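Long-range contact in protein interacting with Hsp90 1 (Saccharomyces cerevisiae, PDB 4CGU), which takes part in pre-rRNA processing and is required for the interaction of NOP58 with snoRNA, the C-terminal part here containing its CS domain: residues 95-99 / 128-133. Sequence-based numbering, arbitrary orientation.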
loop_
_atom_site.group_PDB
_atom_site.type_symbol
_atom_site.label_atom_id
_atom_site.label_comp_id
_atom_site.label_asym_id
_atom_site.label_seq_id
_atom_site.Cartn_x
_atom_site.Cartn_y
_atom_site.Cartn_z
ATOM N N LEU B 95 -2.164 9.899 13.242
ATOM C CA LEU B 95 -3.237 10.817 12.898
ATOM C C LEU B 95 -4.563 10.087 12.760
ATOM O O LEU B 95 -4.632 9.014 12.151
ATOM C CB LEU B 95 -2.905 11.521 11.578
ATOM C CG LEU B 95 -3.979 12.432 10.991
ATOM C CD1 LEU B 95 -4.146 13.703 11.829
ATOM C CD2 LEU B 95 -3.662 12.762 9.541
ATOM N N ARG B 96 -5.612 10.675 13.330
ATOM C CA ARG B 96 -6.973 10.233 13.062
ATOM C C ARG B 96 -7.787 11.351 12.417
ATOM O O ARG B 96 -7.785 12.484 12.891
ATOM C CB ARG B 96 -7.675 9.773 14.337
ATOM C CG ARG B 96 -9.116 9.347 14.094
ATOM C CD ARG B 96 -9.880 9.166 15.389
ATOM N NE ARG B 96 -10.194 10.441 16.029
ATOM C CZ ARG B 96 -10.521 10.562 17.312
ATOM N NH1 ARG B 96 -10.564 9.485 18.087
ATOM N NH2 ARG B 96 -10.796 11.756 17.824
ATOM N N ILE B 97 -8.482 11.021 11.333
ATOM C CA ILE B 97 -9.372 11.951 10.653
ATOM C C ILE B 97 -10.801 11.447 10.780
ATOM O O ILE B 97 -11.075 10.289 10.482
ATOM C CB ILE B 97 -9.028 12.043 9.161
ATOM C CG1 ILE B 97 -7.527 12.288 8.984
ATOM C CG2 ILE B 97 -9.858 13.127 8.476
ATOM C CD1 ILE B 97 -7.050 12.099 7.571
ATOM N N LEU B 98 -11.700 12.313 11.237
ATOM C CA LEU B 98 -13.129 12.025 11.268
ATOM C C LEU B 98 -13.841 12.834 10.203
ATOM O O LEU B 98 -13.753 14.063 10.181
ATOM C CB LEU B 98 -13.732 12.384 12.628
ATOM C CG LEU B 98 -13.144 11.728 13.873
ATOM C CD1 LEU B 98 -14.019 11.995 15.090
ATOM C CD2 LEU B 98 -12.990 10.244 13.646
ATOM N N ILE B 99 -14.546 12.147 9.315
ATOM C CA ILE B 99 -15.363 12.831 8.329
ATOM C C ILE B 99 -16.817 12.504 8.609
ATOM O O ILE B 99 -17.217 11.343 8.575
ATOM C CB ILE B 99 -15.012 12.410 6.899
ATOM C CG1 ILE B 99 -13.524 12.654 6.627
ATOM C CG2 ILE B 99 -15.899 13.152 5.897
ATOM C CD1 ILE B 99 -13.146 12.503 5.181
ATOM N N LEU B 128 -14.532 16.035 -1.568
ATOM C CA LEU B 128 -13.660 16.149 -0.403
ATOM C C LEU B 128 -12.242 15.591 -0.559
ATOM O O LEU B 128 -12.041 14.511 -1.110
ATOM C CB LEU B 128 -14.354 15.501 0.797
ATOM C CG LEU B 128 -13.826 15.792 2.199
ATOM C CD1 LEU B 128 -13.572 17.271 2.388
ATOM C CD2 LEU B 128 -14.839 15.307 3.214
ATOM N N SER B 129 -11.266 16.345 -0.062
ATOM C CA SER B 129 -9.876 15.905 -0.051
ATOM C C SER B 129 -9.185 16.354 1.233
ATOM O O SER B 129 -9.358 17.489 1.678
ATOM C CB SER B 129 -9.123 16.454 -1.261
ATOM O OG SER B 129 -8.882 17.843 -1.118
ATOM N N ILE B 130 -8.405 15.457 1.822
ATOM C CA ILE B 130 -7.677 15.748 3.044
ATOM C C ILE B 130 -6.189 15.702 2.758
ATOM O O ILE B 130 -5.604 14.618 2.645
ATOM C CB ILE B 130 -7.952 14.693 4.131
ATOM C CG1 ILE B 130 -9.413 14.244 4.100
ATOM C CG2 ILE B 130 -7.552 15.222 5.511
ATOM C CD1 ILE B 130 -10.372 15.270 4.629
ATOM N N PRO B 131 -5.564 16.875 2.613
ATOM C CA PRO B 131 -4.102 16.877 2.566
ATOM C C PRO B 131 -3.598 16.356 3.900
ATOM O O PRO B 131 -4.207 16.649 4.924
ATOM C CB PRO B 131 -3.760 18.362 2.414
ATOM C CG PRO B 131 -4.978 18.974 1.811
ATOM C CD PRO B 131 -6.135 18.212 2.392
ATOM N N LEU B 132 -2.527 15.573 3.893
ATOM C CA LEU B 132 -2.022 14.998 5.131
ATOM C C LEU B 132 -0.866 15.838 5.650
ATOM O O LEU B 132 -0.110 16.397 4.858
ATOM C CB LEU B 132 -1.581 13.552 4.905
ATOM C CG LEU B 132 -2.653 12.611 4.342
ATOM C CD1 LEU B 132 -2.119 11.192 4.278
ATOM C CD2 LEU B 132 -3.929 12.667 5.173
ATOM N N PRO B 133 -0.731 15.938 6.983
ATOM C CA PRO B 133 0.354 16.710 7.597
ATOM C C PRO B 133 1.696 16.248 7.044
ATOM O O PRO B 133 1.887 15.051 6.837
ATOM C CB PRO B 133 0.244 16.349 9.080
ATOM C CG PRO B 133 -1.163 15.910 9.261
ATOM C CD PRO B 133 -1.538 15.227 7.987
#
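Leu95 opens the contact by setting its CD2 methyl against the ring of Pro133, 3.6 Å from Pro133 CD and with Pro133 CG close by. The two side chains meet head-on, and the leucine gets there because its CG stands anti to the backbone N (chi1 175°). Two residues on, Ile97 fills the middle of the interface with its CD1 methyl, which has a neighbour on each of two side chains. Ile97 and Ile130 lie alongside, pointing opposite ways, with Ile97 CD1 3.8 Å from Ile130 CG2. Leu132 comes in roughly perpendicular to Ile97, its CD2 4.0 Å from Ile97 CD1. Ile99 uses both of its branches at the far end. Its CG2 touches CD2 of Leu128 at 3.6 Å, and its CD1 packs against the same Leu128 methyl. Ile99 CD1 also meets Ile130 CD1 end-on at 4.0 Å. Since CG1 of Ile99 is beside the backbone N and CG2 anti to it (chi1 -57°), the two branches can share that leucine methyl while the longer one goes on to the isoleucine.

The segments run nearly antiparallel, 166° apart end to end, but the CA atoms of Ile97 and Ile130, nearest neighbours across the gap, are still 8.7 Å apart, and apolar side chains alone bridge it. This is face-to-face packing in a beta-sandwich, in keeping with a CS domain of the HSP20 clan. Strand 95-101 lies inside the four-stranded antiparallel sheet, with backbone hydrogen bonds to strands 81-87 and 153-157, and Arg96 is hydrogen-bonded to the backbone of another protein's chain. Strand 129-131 is an edge strand of the three-stranded sheet, antiparallel to strand 121-123, so the contact joins the two sheets across the buried core.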